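Local coordinates for myosin-I heavy chain (Dictyostelium discoideum, PDB 5EJY), which is an actin-based motor with ATPase activity that takes part in the early steps of phagocytosis and in adhesion, seen here as a MyTH4-FERM part of its tail, at residues L6-E9 with E10-L13; S170-I173 with L174-F177; K329-D332 with Y333-S336; I438-P441 with A442-K445. All coordinates share one frame; numbering follows the deposited sequence.

Contact 1. Residues L6-E9 with E10-L13; sequences LNDE and EISL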
loop_
_atom_site.group_PDB
_atom_site.type_symbol
_atom_site.label_atom_id
_atom_site.label_comp_id
_atom_site.label_asym_id
_atom_site.label_seq_id
_atom_site.Cartn_x
_atom_site.Cartn_y
_atom_site.Cartn_z
ATOM N N LEU A 6 18.321 17.796 -12.660
ATOM C CA LEU A 6 19.066 18.849 -13.338
ATOM C C LEU A 6 20.521 18.807 -12.893
ATOM O O LEU A 6 20.804 18.737 -11.695
ATOM C CB LEU A 6 18.478 20.212 -12.975
ATOM C CG LEU A 6 18.892 21.367 -13.881
ATOM C CD1 LEU A 6 18.391 21.078 -15.282
ATOM C CD2 LEU A 6 18.323 22.665 -13.371
ATOM N N ASN A 7 21.446 18.854 -13.846
ATOM C CA ASN A 7 22.871 18.953 -13.515
ATOM C C ASN A 7 23.246 20.312 -12.921
ATOM O O ASN A 7 22.629 21.328 -13.246
ATOM C CB ASN A 7 23.725 18.689 -14.753
ATOM C CG ASN A 7 23.526 17.301 -15.309
ATOM O OD1 ASN A 7 23.400 16.329 -14.560
ATOM N ND2 ASN A 7 23.487 17.197 -16.634
ATOM N N ASP A 8 24.265 20.338 -12.063
ATOM C CA ASP A 8 24.716 21.598 -11.482
ATOM C C ASP A 8 25.007 22.623 -12.582
ATOM O O ASP A 8 24.795 23.819 -12.402
ATOM C CB ASP A 8 25.969 21.403 -10.611
ATOM C CG ASP A 8 25.652 20.841 -9.225
ATOM O OD1 ASP A 8 24.498 20.967 -8.757
ATOM O OD2 ASP A 8 26.575 20.282 -8.593
ATOM N N GLU A 9 25.476 22.141 -13.727
ATOM C CA GLU A 9 25.940 23.024 -14.794
ATOM C C GLU A 9 24.787 23.654 -15.563
ATOM O O GLU A 9 24.982 24.610 -16.318
ATOM C CB GLU A 9 26.833 22.251 -15.764
ATOM C CG GLU A 9 26.119 21.089 -16.432
ATOM C CD GLU A 9 26.939 20.463 -17.538
ATOM O OE1 GLU A 9 28.080 20.925 -17.768
ATOM O OE2 GLU A 9 26.438 19.511 -18.177
ATOM N N GLU A 10 23.589 23.108 -15.375
ATOM C CA GLU A 10 22.397 23.609 -16.053
ATOM C C GLU A 10 21.618 24.544 -15.153
ATOM O O GLU A 10 20.643 25.150 -15.583
ATOM C CB GLU A 10 21.468 22.465 -16.437
ATOM C CG GLU A 10 21.996 21.464 -17.436
ATOM C CD GLU A 10 20.974 20.372 -17.694
ATOM O OE1 GLU A 10 20.963 19.373 -16.934
ATOM O OE2 GLU A 10 20.158 20.527 -18.632
ATOM N N ILE A 11 22.030 24.639 -13.894
ATOM C CA ILE A 11 21.344 25.503 -12.943
ATOM C C ILE A 11 21.285 26.940 -13.442
ATOM O O ILE A 11 20.282 27.629 -13.262
ATOM C CB ILE A 11 22.049 25.511 -11.574
ATOM C CG1 ILE A 11 21.862 24.176 -10.859
ATOM C CG2 ILE A 11 21.516 26.636 -10.720
ATOM C CD1 ILE A 11 22.690 24.066 -9.598
ATOM N N SER A 12 22.378 27.398 -14.054
ATOM C CA SER A 12 22.467 28.780 -14.504
ATOM C C SER A 12 21.640 29.032 -15.768
ATOM O O SER A 12 21.274 30.163 -16.052
ATOM C CB SER A 12 23.937 29.198 -14.704
ATOM O OG SER A 12 24.588 28.382 -15.663
ATOM N N LEU A 13 21.343 27.975 -16.514
ATOM C CA LEU A 13 20.561 28.099 -17.743
ATOM C C LEU A 13 19.056 28.246 -17.506
ATOM O O LEU A 13 18.336 28.796 -18.343
ATOM C CB LEU A 13 20.818 26.898 -18.649
ATOM C CG LEU A 13 22.192 26.927 -19.319
ATOM C CD1 LEU A 13 22.531 25.571 -19.930
ATOM C CD2 LEU A 13 22.219 28.037 -20.372
HETATM O O HOH W 1 25.257 26.481 -13.626
#

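Contact 2. Residues S170-I173 with L174-F177; sequences SYFI and LQRF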
loop_
_atom_site.group_PDB
_atom_site.type_symbol
_atom_site.label_atom_id
_atom_site.label_comp_id
_atom_site.label_asym_id
_atom_site.label_seq_id
_atom_site.Cartn_x
_atom_site.Cartn_y
_atom_site.Cartn_z
ATOM N N SER A 170 12.889 17.888 -0.448
ATOM C CA SER A 170 11.994 18.146 -1.580
ATOM C C SER A 170 12.631 17.677 -2.868
ATOM O O SER A 170 11.990 17.036 -3.677
ATOM C CB SER A 170 11.665 19.637 -1.713
ATOM O OG SER A 170 10.912 20.100 -0.612
ATOM N N TYR A 171 13.903 18.009 -3.069
ATOM C CA TYR A 171 14.588 17.577 -4.278
ATOM C C TYR A 171 14.636 16.058 -4.353
ATOM O O TYR A 171 14.387 15.467 -5.403
ATOM C CB TYR A 171 16.022 18.139 -4.314
ATOM C CG TYR A 171 16.705 17.906 -5.640
ATOM C CD1 TYR A 171 16.448 18.731 -6.721
ATOM C CD2 TYR A 171 17.612 16.865 -5.810
ATOM C CE1 TYR A 171 17.071 18.531 -7.939
ATOM C CE2 TYR A 171 18.242 16.656 -7.023
ATOM C CZ TYR A 171 17.968 17.496 -8.085
ATOM O OH TYR A 171 18.576 17.304 -9.304
ATOM N N PHE A 172 14.985 15.433 -3.235
ATOM C CA PHE A 172 15.080 13.975 -3.196
ATOM C C PHE A 172 13.709 13.313 -3.456
ATOM O O PHE A 172 13.617 12.349 -4.209
ATOM C CB PHE A 172 15.652 13.521 -1.852
ATOM C CG PHE A 172 15.885 12.032 -1.767
ATOM C CD1 PHE A 172 16.786 11.404 -2.617
ATOM C CD2 PHE A 172 15.198 11.261 -0.842
ATOM C CE1 PHE A 172 16.996 10.028 -2.543
ATOM C CE2 PHE A 172 15.403 9.878 -0.765
ATOM C CZ PHE A 172 16.302 9.265 -1.614
ATOM N N ILE A 173 12.646 13.828 -2.862
ATOM C CA ILE A 173 11.336 13.164 -3.102
ATOM C C ILE A 173 10.901 13.328 -4.573
ATOM O O ILE A 173 10.245 12.456 -5.144
ATOM C CB ILE A 173 10.244 13.579 -2.070
ATOM C CG1 ILE A 173 9.159 12.484 -1.947
ATOM C CG2 ILE A 173 9.608 14.925 -2.416
ATOM C CD1 ILE A 173 9.666 11.209 -1.308
ATOM N N LEU A 174 11.301 14.419 -5.223
ATOM C CA LEU A 174 10.988 14.537 -6.651
ATOM C C LEU A 174 11.715 13.451 -7.430
ATOM O O LEU A 174 11.152 12.878 -8.352
ATOM C CB LEU A 174 11.368 15.908 -7.228
ATOM C CG LEU A 174 10.551 17.159 -6.905
ATOM C CD1 LEU A 174 11.153 18.346 -7.682
ATOM C CD2 LEU A 174 9.086 16.984 -7.261
ATOM N N GLN A 175 12.974 13.185 -7.067
ATOM C CA GLN A 175 13.729 12.098 -7.701
ATOM C C GLN A 175 13.076 10.725 -7.448
ATOM O O GLN A 175 12.973 9.898 -8.350
ATOM C CB GLN A 175 15.154 12.055 -7.168
ATOM C CG GLN A 175 16.045 13.222 -7.563
ATOM C CD GLN A 175 17.343 13.176 -6.805
ATOM O OE1 GLN A 175 17.380 13.438 -5.602
ATOM N NE2 GLN A 175 18.417 12.802 -7.494
ATOM N N ARG A 176 12.671 10.481 -6.208
ATOM C CA ARG A 176 12.005 9.221 -5.858
ATOM C C ARG A 176 10.724 8.994 -6.682
ATOM O O ARG A 176 10.425 7.874 -7.124
ATOM C CB ARG A 176 11.687 9.217 -4.356
ATOM C CG ARG A 176 12.932 9.206 -3.443
ATOM C CD ARG A 176 13.387 7.784 -3.115
ATOM N NE ARG A 176 12.315 7.050 -2.453
ATOM C CZ ARG A 176 12.003 5.775 -2.686
ATOM N NH1 ARG A 176 12.704 5.046 -3.550
ATOM N NH2 ARG A 176 10.974 5.227 -2.050
ATOM N N PHE A 177 9.937 10.044 -6.870
ATOM C CA PHE A 177 8.703 9.899 -7.646
ATOM C C PHE A 177 8.995 9.773 -9.147
ATOM O O PHE A 177 8.235 9.152 -9.880
ATOM C CB PHE A 177 7.709 11.034 -7.364
ATOM C CG PHE A 177 6.842 10.794 -6.158
ATOM C CD1 PHE A 177 5.943 9.741 -6.143
ATOM C CD2 PHE A 177 6.932 11.617 -5.031
ATOM C CE1 PHE A 177 5.145 9.492 -5.033
ATOM C CE2 PHE A 177 6.133 11.377 -3.927
ATOM C CZ PHE A 177 5.227 10.313 -3.932
#

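Contact 3. Residues K329-D332 with Y333-S336; sequences KDQD and YQIS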
loop_
_atom_site.group_PDB
_atom_site.type_symbol
_atom_site.label_atom_id
_atom_site.label_comp_id
_atom_site.label_asym_id
_atom_site.label_seq_id
_atom_site.Cartn_x
_atom_site.Cartn_y
_atom_site.Cartn_z
ATOM N N LYS A 329 -14.431 -26.468 5.086
ATOM C CA LYS A 329 -15.596 -26.686 5.937
ATOM C C LYS A 329 -15.487 -28.015 6.700
ATOM O O LYS A 329 -16.403 -28.410 7.424
ATOM C CB LYS A 329 -16.883 -26.651 5.100
ATOM C CG LYS A 329 -17.051 -25.394 4.238
ATOM C CD LYS A 329 -18.366 -25.402 3.458
ATOM C CE LYS A 329 -18.453 -24.242 2.468
ATOM N NZ LYS A 329 -18.258 -22.908 3.122
ATOM N N ASP A 330 -14.359 -28.698 6.532
ATOM C CA ASP A 330 -14.150 -30.007 7.139
ATOM C C ASP A 330 -13.736 -29.893 8.609
ATOM O O ASP A 330 -12.572 -29.613 8.921
ATOM C CB ASP A 330 -13.092 -30.775 6.347
ATOM C CG ASP A 330 -12.791 -32.135 6.942
ATOM O OD1 ASP A 330 -13.143 -32.372 8.115
ATOM O OD2 ASP A 330 -12.186 -32.967 6.237
ATOM N N GLN A 331 -14.687 -30.127 9.510
ATOM C CA GLN A 331 -14.427 -29.979 10.939
ATOM C C GLN A 331 -13.412 -31.000 11.453
ATOM O O GLN A 331 -12.572 -30.678 12.304
ATOM C CB GLN A 331 -15.718 -30.099 11.742
ATOM C CG GLN A 331 -16.733 -28.994 11.519
ATOM C CD GLN A 331 -18.075 -29.354 12.131
ATOM O OE1 GLN A 331 -18.448 -30.529 12.175
ATOM N NE2 GLN A 331 -18.798 -28.353 12.622
ATOM N N ASP A 332 -13.498 -32.231 10.953
ATOM C CA ASP A 332 -12.541 -33.262 11.340
ATOM C C ASP A 332 -11.123 -32.779 11.060
ATOM O O ASP A 332 -10.235 -32.894 11.910
ATOM C CB ASP A 332 -12.780 -34.565 10.575
ATOM C CG ASP A 332 -13.959 -35.370 11.117
ATOM O OD1 ASP A 332 -14.457 -35.078 12.229
ATOM O OD2 ASP A 332 -14.374 -36.316 10.415
ATOM N N TYR A 333 -10.909 -32.256 9.858
ATOM C CA TYR A 333 -9.581 -31.778 9.481
ATOM C C TYR A 333 -9.130 -30.626 10.367
ATOM O O TYR A 333 -8.008 -30.629 10.878
ATOM C CB TYR A 333 -9.531 -31.341 8.021
ATOM C CG TYR A 333 -8.168 -30.822 7.632
ATOM C CD1 TYR A 333 -7.846 -29.474 7.767
ATOM C CD2 TYR A 333 -7.195 -31.684 7.152
ATOM C CE1 TYR A 333 -6.584 -29.001 7.423
ATOM C CE2 TYR A 333 -5.945 -31.228 6.802
ATOM C CZ TYR A 333 -5.642 -29.884 6.936
ATOM O OH TYR A 333 -4.389 -29.445 6.581
ATOM N N GLN A 334 -10.003 -29.640 10.546
ATOM C CA GLN A 334 -9.663 -28.491 11.370
ATOM C C GLN A 334 -9.309 -28.955 12.779
ATOM O O GLN A 334 -8.366 -28.453 13.407
ATOM C CB GLN A 334 -10.807 -27.482 11.380
ATOM C CG GLN A 334 -11.072 -26.873 10.002
ATOM C CD GLN A 334 -12.369 -26.088 9.945
ATOM O OE1 GLN A 334 -13.347 -26.431 10.613
ATOM N NE2 GLN A 334 -12.385 -25.024 9.144
ATOM N N ILE A 335 -10.058 -29.936 13.260
ATOM C CA ILE A 335 -9.808 -30.517 14.571
ATOM C C ILE A 335 -8.420 -31.125 14.646
ATOM O O ILE A 335 -7.721 -30.958 15.644
ATOM C CB ILE A 335 -10.843 -31.618 14.912
ATOM C CG1 ILE A 335 -12.205 -30.992 15.185
ATOM C CG2 ILE A 335 -10.404 -32.397 16.137
ATOM C CD1 ILE A 335 -12.144 -29.894 16.217
ATOM N N SER A 336 -8.025 -31.841 13.597
ATOM C CA SER A 336 -6.734 -32.512 13.602
ATOM C C SER A 336 -5.545 -31.535 13.635
ATOM O O SER A 336 -4.598 -31.735 14.395
ATOM C CB SER A 336 -6.608 -33.452 12.410
ATOM O OG SER A 336 -6.720 -32.728 11.203
#

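Contact 4. Residues I438-P441 with A442-K445; sequences IYDP and ATSK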
loop_
_atom_site.group_PDB
_atom_site.type_symbol
_atom_site.label_atom_id
_atom_site.label_comp_id
_atom_site.label_asym_id
_atom_site.label_seq_id
_atom_site.Cartn_x
_atom_site.Cartn_y
_atom_site.Cartn_z
ATOM N N ILE A 438 -10.144 -24.837 -10.215
ATOM C CA ILE A 438 -11.447 -24.634 -9.620
ATOM C C ILE A 438 -11.630 -25.682 -8.545
ATOM O O ILE A 438 -11.576 -26.890 -8.816
ATOM C CB ILE A 438 -12.580 -24.754 -10.680
ATOM C CG1 ILE A 438 -12.380 -23.703 -11.781
ATOM C CG2 ILE A 438 -13.932 -24.584 -10.014
ATOM C CD1 ILE A 438 -13.247 -23.912 -13.045
ATOM N N TYR A 439 -11.875 -25.214 -7.327
ATOM C CA TYR A 439 -11.909 -26.067 -6.161
ATOM C C TYR A 439 -13.218 -25.866 -5.428
ATOM O O TYR A 439 -13.710 -24.743 -5.307
ATOM C CB TYR A 439 -10.737 -25.708 -5.252
ATOM C CG TYR A 439 -10.684 -26.425 -3.929
ATOM C CD1 TYR A 439 -10.098 -27.678 -3.823
ATOM C CD2 TYR A 439 -11.179 -25.833 -2.777
ATOM C CE1 TYR A 439 -10.022 -28.331 -2.613
ATOM C CE2 TYR A 439 -11.104 -26.473 -1.561
ATOM C CZ TYR A 439 -10.524 -27.725 -1.484
ATOM O OH TYR A 439 -10.450 -28.379 -0.274
ATOM N N ASP A 440 -13.798 -26.958 -4.946
ATOM C CA ASP A 440 -15.054 -26.862 -4.219
ATOM C C ASP A 440 -14.802 -27.035 -2.734
ATOM O O ASP A 440 -14.511 -28.143 -2.276
ATOM C CB ASP A 440 -16.039 -27.929 -4.701
ATOM C CG ASP A 440 -17.401 -27.784 -4.067
ATOM O OD1 ASP A 440 -17.542 -26.973 -3.128
ATOM O OD2 ASP A 440 -18.339 -28.481 -4.508
ATOM N N PRO A 441 -14.936 -25.945 -1.966
ATOM C CA PRO A 441 -14.635 -25.995 -0.530
ATOM C C PRO A 441 -15.660 -26.825 0.248
ATOM O O PRO A 441 -15.378 -27.259 1.363
ATOM C CB PRO A 441 -14.676 -24.516 -0.111
ATOM C CG PRO A 441 -15.552 -23.860 -1.115
ATOM C CD PRO A 441 -15.330 -24.595 -2.409
ATOM N N ALA A 442 -16.828 -27.062 -0.346
ATOM C CA ALA A 442 -17.872 -27.850 0.311
ATOM C C ALA A 442 -17.535 -29.336 0.344
ATOM O O ALA A 442 -17.938 -30.044 1.264
ATOM C CB ALA A 442 -19.225 -27.631 -0.365
ATOM N N THR A 443 -16.795 -29.804 -0.659
ATOM C CA THR A 443 -16.445 -31.221 -0.771
ATOM C C THR A 443 -14.944 -31.464 -0.685
ATOM O O THR A 443 -14.487 -32.607 -0.741
ATOM C CB THR A 443 -16.899 -31.785 -2.115
ATOM O OG1 THR A 443 -16.241 -31.068 -3.169
ATOM C CG2 THR A 443 -18.415 -31.660 -2.265
ATOM N N SER A 444 -14.182 -30.382 -0.577
ATOM C CA SER A 444 -12.728 -30.452 -0.581
ATOM C C SER A 444 -12.154 -31.149 -1.809
ATOM O O SER A 444 -11.189 -31.906 -1.698
ATOM C CB SER A 444 -12.218 -31.136 0.692
ATOM O OG SER A 444 -12.703 -30.465 1.835
ATOM N N LYS A 445 -12.727 -30.880 -2.979
ATOM C CA LYS A 445 -12.246 -31.501 -4.204
ATOM C C LYS A 445 -11.997 -30.498 -5.317
ATOM O O LYS A 445 -12.764 -29.549 -5.497
ATOM C CB LYS A 445 -13.253 -32.557 -4.687
ATOM C CG LYS A 445 -13.475 -33.675 -3.694
ATOM C CD LYS A 445 -14.414 -34.727 -4.235
ATOM C CE LYS A 445 -14.582 -35.871 -3.248
ATOM N NZ LYS A 445 -15.417 -36.958 -3.834
HETATM O O HOH W 2 -13.781 -28.236 3.070
#

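Contact 1. Residues L6-E9 with E10-L13
Glu-10 folds its carboxylate back over the start of the turn to bond with Asn-7, three residues earlier. Among the polar contacts, Asn-7 N donates to Glu-10 OE1 over 3.2 Å, meeting that oxygen on its anti side and 26° out of the carboxylate plane. With CG anti to its own carbonyl carbon (chi1 -64°) and the chain extended at chi2, Glu-10 brings OE1 level with this N-H. Asn-7 ND2 also lies 3.3 Å from Glu-10 OE1, at an angle too poor for a hydrogen bond. The backbone bonds run the other way: Asn-7 O accepts from Glu-10 N at 2.9 Å and weakly from Ile-11 N, while Asp-8 O takes Ile-11 N at 3.2 Å. Water 1 gives a hydrogen to Asp-8 O; a further bond to Ser-12 OG is doubtful, since that side chain has two conformers.

Aliphatic groups pack along this network. Leu-6 CD1 lies 3.6 Å from Glu-10 CB and also touches its carboxylate, and Ile-11 CD1 runs alongside Asp-8, 3.7 Å from OD1. That oxygen is held by Lys-151 in a salt bridge and by Gln-155, both on helix 143-155, which Ile-11 also touches.

Polar groups thus shape this surface turn ahead of helix 16-23, and Asp-8, paired with Lys-151, and more weakly Glu-10, with Lys-144 as a long partner, probably favour its lie against helix 143-155.

Contact 2. Residues S170-I173 with L174-F177
Ser-170 O receives the first of four regular helical bonds here, from Leu-174 N at 3.1 Å, and Leu-174 CG packs beside the same oxygen. Next comes Tyr-171, whose ring is flanked by the amide of Gln-175: CE2 lies 3.6 Å from Gln-175 CD, with ring and amide planes 50° apart. Gln-175 NE2 bonds to Pro-3 O, and Tyr-171 OH to Gln-4 and Ile-5. A leucine in place of Gln-175 would probably leave Pro-3 O without this donor and weaken the tie to the N-terminal segment. Phe-172 swings its ring alongside Arg-176, its CG anti to the backbone N (chi1 -175°), and Arg-176 CG sits over one face in a CH-pi contact, 3.9 Å from the ring centroid. Gln-175 OE1 comes to the edge of the same ring. One residue on, Ile-173 CG1 meets Phe-177 CE2 at 3.8 Å, the two side chains pointing the same way.

Helix 161-180 of the MyTH4 domain is packed by Ser-170 and Ile-173 against helix 119-133 and by Tyr-171 and Leu-174 against helix 143-155. Arg-176 reaches the ubiquitin-like first FERM lobe, salt-bridged to Asp-218 just after strand 212-217 and to Glu-225 on helix 223-233.

Contact 3. Residues K329-D332 with Y333-S336
Asp-330 is the N-cap of helix 331-346, and its carboxylate bonds to Tyr-333 N in the first turn of this helix of the FERM central domain. Its side chain can be followed outward. CB lies 4.0 Å from Tyr-333 CB, a loose touch. CG stands anti to the backbone N (chi1 178°), which swings the carboxylate over the start of the helix, and it approaches Tyr-333 CB to 3.5 Å. At the tip the two oxygens differ: OD1 takes the N-H of Tyr-333 over 2.8 Å in a nearly straight bond, met from above the carboxylate plane, whereas OD2 only rests against Tyr-333 CB. The Asp-330 and Tyr-333 side chains cross at about a right angle. The negative cap probably also suits the positive end of the helix dipole.

Behind the cap the regular bonds begin with Gln-334 N to Asp-330 O, in the carbonyl plane. Gln-334 CG lies against that same oxygen, while NE2 is bonded to Leu-322 O. The other tips turn outward to neighbours: Asp-332 is salt-bridged to Arg-374, Gln-331 bonds to Asp-369, and Tyr-333 OH bonds to Leu-400 O while its ring meets that of His-404 edge-to-face. One residue farther on, Ile-335 N bonds to Gln-331 O over 2.8 Å, the donor tilted 23° from the carbonyl plane.

Contact 4. Residues I438-P441 with A442-K445
Tyr-439 and Asp-440, at the end of strand 435-440, carry the tightly packed side of this contact. The Tyr-439 ring, with CG anti to its backbone N (chi1 175°), reaches along the returning chain: CE1 lies 3.6 Å from Ser-444 C, and OH presses to 3.1 Å from Ser-444 CA. His-404, Pro-405 and Met-446 also touch this side chain. A serine in its place would probably open a gap between the peptide joining Ser-444 and Lys-445 and the loop that bears His-404 and Pro-405, leaving the turn less firmly backed. Asp-440 works through its backbone as well as its side chain. Its N donates to Lys-445 O over 2.8 Å, an almost straight bond, and its O gathers Thr-443 N at 3.3 Å together with weak bonds from Ser-444 N and Lys-445 N. OD1 then accepts from Ala-442 N at 2.9 Å, closing an Asx turn across Pro-441, with the donor 46° above the carboxylate plane.

The outer side is looser. Ala-442 and Thr-443 are exposed, with Thr-443 OG1 at 3.5 Å from Asp-440 CB, and Lys-445 extends its chain away from the turn. Water 2 bonds to Ser-444 OG at 2.8 Å and lies unusually close to Pro-441 O, so that its bond there is to be read with caution.

Together, the type I turn starting at Asp-440 and the G1 beta bulge, in which Ser-444 and Lys-445 both face Asp-440, make a compact beta hairpin linking strands 435-440 and 445-450 in the PH-like third lobe of the FERM domain.

Overall arrangement
The contacts fall into two pairs at opposite sides of the chain's centre. Contacts 1 and 2 belong to the MyTH4 end, their centres about 17 Å apart, and touch through a weak hydrogen bond between Leu-6 N and Tyr-171 OH. Both pack on helix 143-155, yet contact 1 is a polar surface turn and contact 2 a buried, largely apolar and aromatic helix segment. Contacts 3 and 4 lie in the FERM domain about 14 Å apart, centre to centre, and meet where Lys-329 CG packs against Pro-441 O at 3.8 Å. Both are partly buried, and in each an aspartate carboxylate accepts one backbone N-H, at a helix start in contact 3 and in a hairpin turn in contact 4.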